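Local atomic coordinates of MHC I-like leukocyte 2 long form (PDB entry 6A97), a protein that binds heparan sulfate proteoglycans on the surface of fibroblasts and belongs to the MHC class I family. Residues H32-V44 / L52-E64. Residues are numbered along the deposited sequence; the frame is centred on the assembly and turned at random.
Sequences HSLEGSEKTQLLV and LFLKYNGDSRETE
V44 and Y56 form an antiparallel hydrogen-bonded pair, V44 N to Y56 O at 2.7 Å and Y56 N to V44 O at 2.8 Å. A third backbone bond, G58 N to L42 O (2.9 Å, 170° at the hydrogen), carries the pairing just beyond the strand. L43 and N57 make the non-hydrogen-bonded pair between them, and L43 CD1 packs on N57 CB at 3.6 Å.

N57 is the polar hub. It lies on the same sheet face as L43. With CG anti to the backbone N (chi1 -172°), its amide comes within reach of H32. H32 NE2 donates to N57 OD1 at 2.7 Å, tilted 25° from the carbonyl plane. D59 N reaches the same oxygen from the opposite face of the amide, closing an Asx turn. D59 CB lies over the H32 ring, 3.9 Å from its centroid, as a CH-pi contact. Q41 lays its extended chain along the G58 carbonyl. Its OE1 takes a weak bond from S60 N; the approach of S60 OG is too short to trust. K55 NZ pairs with E62 OE2 and with an acidic side chain on the chain of another protein.

On the other face, Y56 touches L86 and E90 of helix 75-96. The hairpin belongs to the MHC class I platform, in its alpha-1 half. Two donors on N57 OD1 would fix the amide's rotation, tying the turn after strand 52-57 to H32.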
loop_
_atom_site.group_PDB
_atom_site.type_symbol
_atom_site.label_atom_id
_atom_site.label_comp_id
_atom_site.label_asym_id
_atom_site.label_seq_id
_atom_site.Cartn_x
_atom_site.Cartn_y
_atom_site.Cartn_z
ATOM N N HIS A 32 -26.954 5.522 24.086
ATOM C CA HIS A 32 -26.082 5.757 25.230
ATOM C C HIS A 32 -26.409 4.807 26.373
ATOM O O HIS A 32 -25.515 4.196 26.960
ATOM C CB HIS A 32 -26.190 7.206 25.701
ATOM C CG HIS A 32 -25.499 8.180 24.802
ATOM N ND1 HIS A 32 -24.129 8.213 24.653
ATOM C CD2 HIS A 32 -25.989 9.158 24.003
ATOM C CE1 HIS A 32 -23.805 9.170 23.802
ATOM N NE2 HIS A 32 -24.914 9.760 23.395
ATOM N N SER A 33 -27.695 4.694 26.685
ATOM C CA SER A 33 -28.173 3.745 27.683
ATOM C C SER A 33 -29.615 3.376 27.369
ATOM O O SER A 33 -30.422 4.235 27.018
ATOM C CB SER A 33 -28.064 4.325 29.092
ATOM O OG SER A 33 -29.126 5.222 29.355
ATOM N N LEU A 34 -29.933 2.094 27.492
ATOM C CA LEU A 34 -31.240 1.597 27.091
ATOM C C LEU A 34 -32.290 1.817 28.178
ATOM O O LEU A 34 -32.410 1.026 29.113
ATOM C CB LEU A 34 -31.144 0.119 26.721
ATOM C CG LEU A 34 -30.198 -0.160 25.549
ATOM C CD1 LEU A 34 -29.953 -1.650 25.392
ATOM C CD2 LEU A 34 -30.754 0.425 24.262
ATOM N N GLU A 35 -33.046 2.902 28.042
ATOM C CA GLU A 35 -34.129 3.206 28.966
ATOM C C GLU A 35 -35.462 2.769 28.364
ATOM O O GLU A 35 -36.146 1.900 28.905
ATOM C CB GLU A 35 -34.147 4.699 29.301
ATOM N N GLY A 36 -35.813 3.372 27.234
ATOM C CA GLY A 36 -37.030 3.044 26.513
ATOM C C GLY A 36 -37.074 3.836 25.221
ATOM O O GLY A 36 -36.236 4.711 25.004
ATOM N N SER A 37 -38.053 3.544 24.372
ATOM C CA SER A 37 -38.128 4.150 23.045
ATOM C C SER A 37 -38.228 5.679 23.075
ATOM O O SER A 37 -37.879 6.347 22.100
ATOM C CB SER A 37 -39.316 3.570 22.272
ATOM O OG SER A 37 -40.507 3.658 23.034
ATOM N N GLU A 38 -38.700 6.234 24.186
ATOM C CA GLU A 38 -38.825 7.686 24.296
ATOM C C GLU A 38 -37.601 8.329 24.942
ATOM O O GLU A 38 -37.078 9.323 24.436
ATOM C CB GLU A 38 -40.079 8.068 25.089
ATOM C CG GLU A 38 -40.138 9.555 25.435
ATOM C CD GLU A 38 -41.378 9.939 26.224
ATOM O OE1 GLU A 38 -42.494 9.561 25.809
ATOM O OE2 GLU A 38 -41.233 10.626 27.260
ATOM N N LYS A 39 -37.144 7.760 26.055
ATOM C CA LYS A 39 -36.075 8.377 26.842
ATOM C C LYS A 39 -34.653 7.997 26.420
ATOM O O LYS A 39 -33.697 8.657 26.827
ATOM C CB LYS A 39 -36.261 8.046 28.323
ATOM C CG LYS A 39 -37.126 9.052 29.070
ATOM C CD LYS A 39 -38.434 8.441 29.539
ATOM C CE LYS A 39 -39.343 9.498 30.149
ATOM N NZ LYS A 39 -40.640 8.930 30.616
ATOM N N THR A 40 -34.505 6.944 25.621
ATOM C CA THR A 40 -33.176 6.533 25.169
ATOM C C THR A 40 -32.530 7.618 24.309
ATOM O O THR A 40 -33.089 8.047 23.300
ATOM C CB THR A 40 -33.218 5.217 24.371
ATOM O OG1 THR A 40 -33.577 4.136 25.245
ATOM C CG2 THR A 40 -31.856 4.926 23.754
ATOM N N GLN A 41 -31.353 8.068 24.726
ATOM C CA GLN A 41 -30.624 9.098 24.000
ATOM C C GLN A 41 -29.686 8.453 22.987
ATOM O O GLN A 41 -29.093 7.412 23.263
ATOM C CB GLN A 41 -29.846 9.989 24.967
ATOM C CG GLN A 41 -30.720 10.677 26.009
ATOM C CD GLN A 41 -29.908 11.340 27.108
ATOM O OE1 GLN A 41 -30.344 12.319 27.713
ATOM N NE2 GLN A 41 -28.718 10.809 27.371
ATOM N N LEU A 42 -29.555 9.082 21.823
ATOM C CA LEU A 42 -28.810 8.507 20.712
ATOM C C LEU A 42 -27.639 9.380 20.295
ATOM O O LEU A 42 -27.734 10.608 20.317
ATOM C CB LEU A 42 -29.731 8.298 19.506
ATOM C CG LEU A 42 -30.933 7.360 19.649
ATOM C CD1 LEU A 42 -31.772 7.397 18.377
ATOM C CD2 LEU A 42 -30.476 5.927 19.956
ATOM N N LEU A 43 -26.541 8.739 19.903
ATOM C CA LEU A 43 -25.459 9.428 19.211
ATOM C C LEU A 43 -25.528 9.064 17.738
ATOM O O LEU A 43 -25.480 7.887 17.379
ATOM C CB LEU A 43 -24.087 9.066 19.789
ATOM C CG LEU A 43 -22.877 9.591 18.999
ATOM C CD1 LEU A 43 -22.841 11.134 18.944
ATOM C CD2 LEU A 43 -21.577 9.051 19.578
ATOM N N VAL A 44 -25.668 10.070 16.885
ATOM C CA VAL A 44 -25.734 9.827 15.455
ATOM C C VAL A 44 -24.561 10.508 14.774
ATOM O O VAL A 44 -24.364 11.717 14.917
ATOM C CB VAL A 44 -27.058 10.340 14.833
ATOM C CG1 VAL A 44 -27.132 9.948 13.363
ATOM C CG2 VAL A 44 -28.270 9.800 15.597
ATOM N N LEU A 52 -16.308 11.985 8.381
ATOM C CA LEU A 52 -17.324 12.464 9.303
ATOM C C LEU A 52 -17.836 13.820 8.832
ATOM O O LEU A 52 -17.061 14.744 8.584
ATOM C CB LEU A 52 -16.769 12.546 10.726
ATOM C CG LEU A 52 -17.749 13.068 11.783
ATOM C CD1 LEU A 52 -18.969 12.156 11.896
ATOM C CD2 LEU A 52 -17.065 13.217 13.134
ATOM N N PHE A 53 -19.151 13.919 8.686
ATOM C CA PHE A 53 -19.761 15.095 8.098
ATOM C C PHE A 53 -20.679 15.794 9.097
ATOM O O PHE A 53 -20.626 17.013 9.267
ATOM C CB PHE A 53 -20.531 14.697 6.829
ATOM C CG PHE A 53 -21.282 15.831 6.188
ATOM C CD1 PHE A 53 -20.650 17.033 5.913
ATOM C CD2 PHE A 53 -22.616 15.690 5.851
ATOM C CE1 PHE A 53 -21.340 18.074 5.323
ATOM C CE2 PHE A 53 -23.310 16.729 5.259
ATOM C CZ PHE A 53 -22.671 17.919 4.994
ATOM N N LEU A 54 -21.517 15.018 9.772
ATOM C CA LEU A 54 -22.463 15.595 10.712
ATOM C C LEU A 54 -22.524 14.754 11.968
ATOM O O LEU A 54 -22.289 13.541 11.929
ATOM C CB LEU A 54 -23.861 15.704 10.086
ATOM C CG LEU A 54 -24.066 16.708 8.957
ATOM C CD1 LEU A 54 -25.393 16.443 8.243
ATOM C CD2 LEU A 54 -24.026 18.124 9.513
ATOM N N LYS A 55 -22.865 15.397 13.075
ATOM C CA LYS A 55 -23.068 14.700 14.329
ATOM C C LYS A 55 -24.282 15.246 15.064
ATOM O O LYS A 55 -24.480 16.460 15.125
ATOM C CB LYS A 55 -21.847 14.824 15.247
ATOM C CG LYS A 55 -22.195 14.416 16.676
ATOM C CD LYS A 55 -21.075 14.587 17.650
ATOM C CE LYS A 55 -20.953 16.009 18.134
ATOM N NZ LYS A 55 -20.059 16.055 19.329
ATOM N N TYR A 56 -25.085 14.348 15.621
ATOM C CA TYR A 56 -26.066 14.731 16.625
ATOM C C TYR A 56 -25.879 13.848 17.837
ATOM O O TYR A 56 -25.908 12.624 17.724
ATOM C CB TYR A 56 -27.503 14.608 16.112
ATOM C CG TYR A 56 -28.532 14.786 17.214
ATOM C CD1 TYR A 56 -29.476 13.804 17.479
ATOM C CD2 TYR A 56 -28.545 15.937 18.000
ATOM C CE1 TYR A 56 -30.415 13.962 18.487
ATOM C CE2 TYR A 56 -29.477 16.104 19.018
ATOM C CZ TYR A 56 -30.414 15.110 19.253
ATOM O OH TYR A 56 -31.351 15.253 20.254
ATOM N N ASN A 57 -25.690 14.469 18.995
ATOM C CA ASN A 57 -25.536 13.721 20.232
ATOM C C ASN A 57 -26.601 14.126 21.239
ATOM O O ASN A 57 -26.536 15.211 21.809
ATOM C CB ASN A 57 -24.137 13.940 20.813
ATOM C CG ASN A 57 -23.853 13.041 22.001
ATOM O OD1 ASN A 57 -24.711 12.268 22.432
ATOM N ND2 ASN A 57 -22.632 13.123 22.524
ATOM N N GLY A 58 -27.578 13.252 21.456
ATOM C CA GLY A 58 -28.689 13.556 22.339
ATOM C C GLY A 58 -28.380 13.343 23.809
ATOM O O GLY A 58 -29.277 13.396 24.648
ATOM N N ASP A 59 -27.112 13.085 24.120
ATOM C CA ASP A 59 -26.683 12.933 25.506
ATOM C C ASP A 59 -26.912 14.245 26.257
ATOM O O ASP A 59 -26.384 15.287 25.872
ATOM C CB ASP A 59 -25.211 12.517 25.570
ATOM C CG ASP A 59 -24.727 12.262 26.991
ATOM O OD1 ASP A 59 -25.541 12.332 27.935
ATOM O OD2 ASP A 59 -23.522 11.976 27.161
ATOM N N SER A 60 -27.703 14.176 27.323
ATOM C CA SER A 60 -28.064 15.354 28.115
ATOM C C SER A 60 -26.852 16.116 28.642
ATOM O O SER A 60 -26.913 17.326 28.843
ATOM C CB SER A 60 -28.953 14.943 29.291
ATOM O OG SER A 60 -30.203 14.458 28.838
ATOM N N ARG A 61 -25.753 15.401 28.853
ATOM C CA ARG A 61 -24.548 15.990 29.423
ATOM C C ARG A 61 -23.656 16.642 28.367
ATOM O O ARG A 61 -22.534 17.051 28.665
ATOM C CB ARG A 61 -23.760 14.924 30.185
ATOM C CG ARG A 61 -24.474 14.404 31.427
ATOM C CD ARG A 61 -23.662 13.338 32.151
ATOM N NE ARG A 61 -23.505 12.127 31.348
ATOM C CZ ARG A 61 -22.399 11.812 30.683
ATOM N NH1 ARG A 61 -21.351 12.622 30.723
ATOM N NH2 ARG A 61 -22.342 10.690 29.977
ATOM N N GLU A 62 -24.153 16.745 27.139
ATOM C CA GLU A 62 -23.382 17.355 26.059
ATOM C C GLU A 62 -23.739 18.830 25.891
ATOM O O GLU A 62 -24.915 19.182 25.788
ATOM C CB GLU A 62 -23.611 16.603 24.746
ATOM C CG GLU A 62 -22.628 16.955 23.638
ATOM C CD GLU A 62 -21.315 16.193 23.746
ATOM O OE1 GLU A 62 -20.740 16.134 24.853
ATOM O OE2 GLU A 62 -20.861 15.649 22.716
ATOM N N THR A 63 -22.721 19.685 25.858
ATOM C CA THR A 63 -22.930 21.126 25.729
ATOM C C THR A 63 -23.106 21.538 24.270
ATOM O O THR A 63 -23.775 22.525 23.974
ATOM C CB THR A 63 -21.763 21.923 26.348
ATOM O OG1 THR A 63 -20.563 21.678 25.606
ATOM C CG2 THR A 63 -21.552 21.516 27.801
ATOM N N GLU A 64 -22.496 20.779 23.365
ATOM C CA GLU A 64 -22.710 20.966 21.936
ATOM C C GLU A 64 -23.319 19.713 21.315
ATOM O O GLU A 64 -22.599 18.824 20.873
ATOM C CB GLU A 64 -21.400 21.321 21.222
ATOM C CG GLU A 64 -20.443 22.199 22.024
ATOM C CD GLU A 64 -19.198 22.578 21.234
ATOM O OE1 GLU A 64 -19.260 22.583 19.985
ATOM O OE2 GLU A 64 -18.159 22.868 21.862
#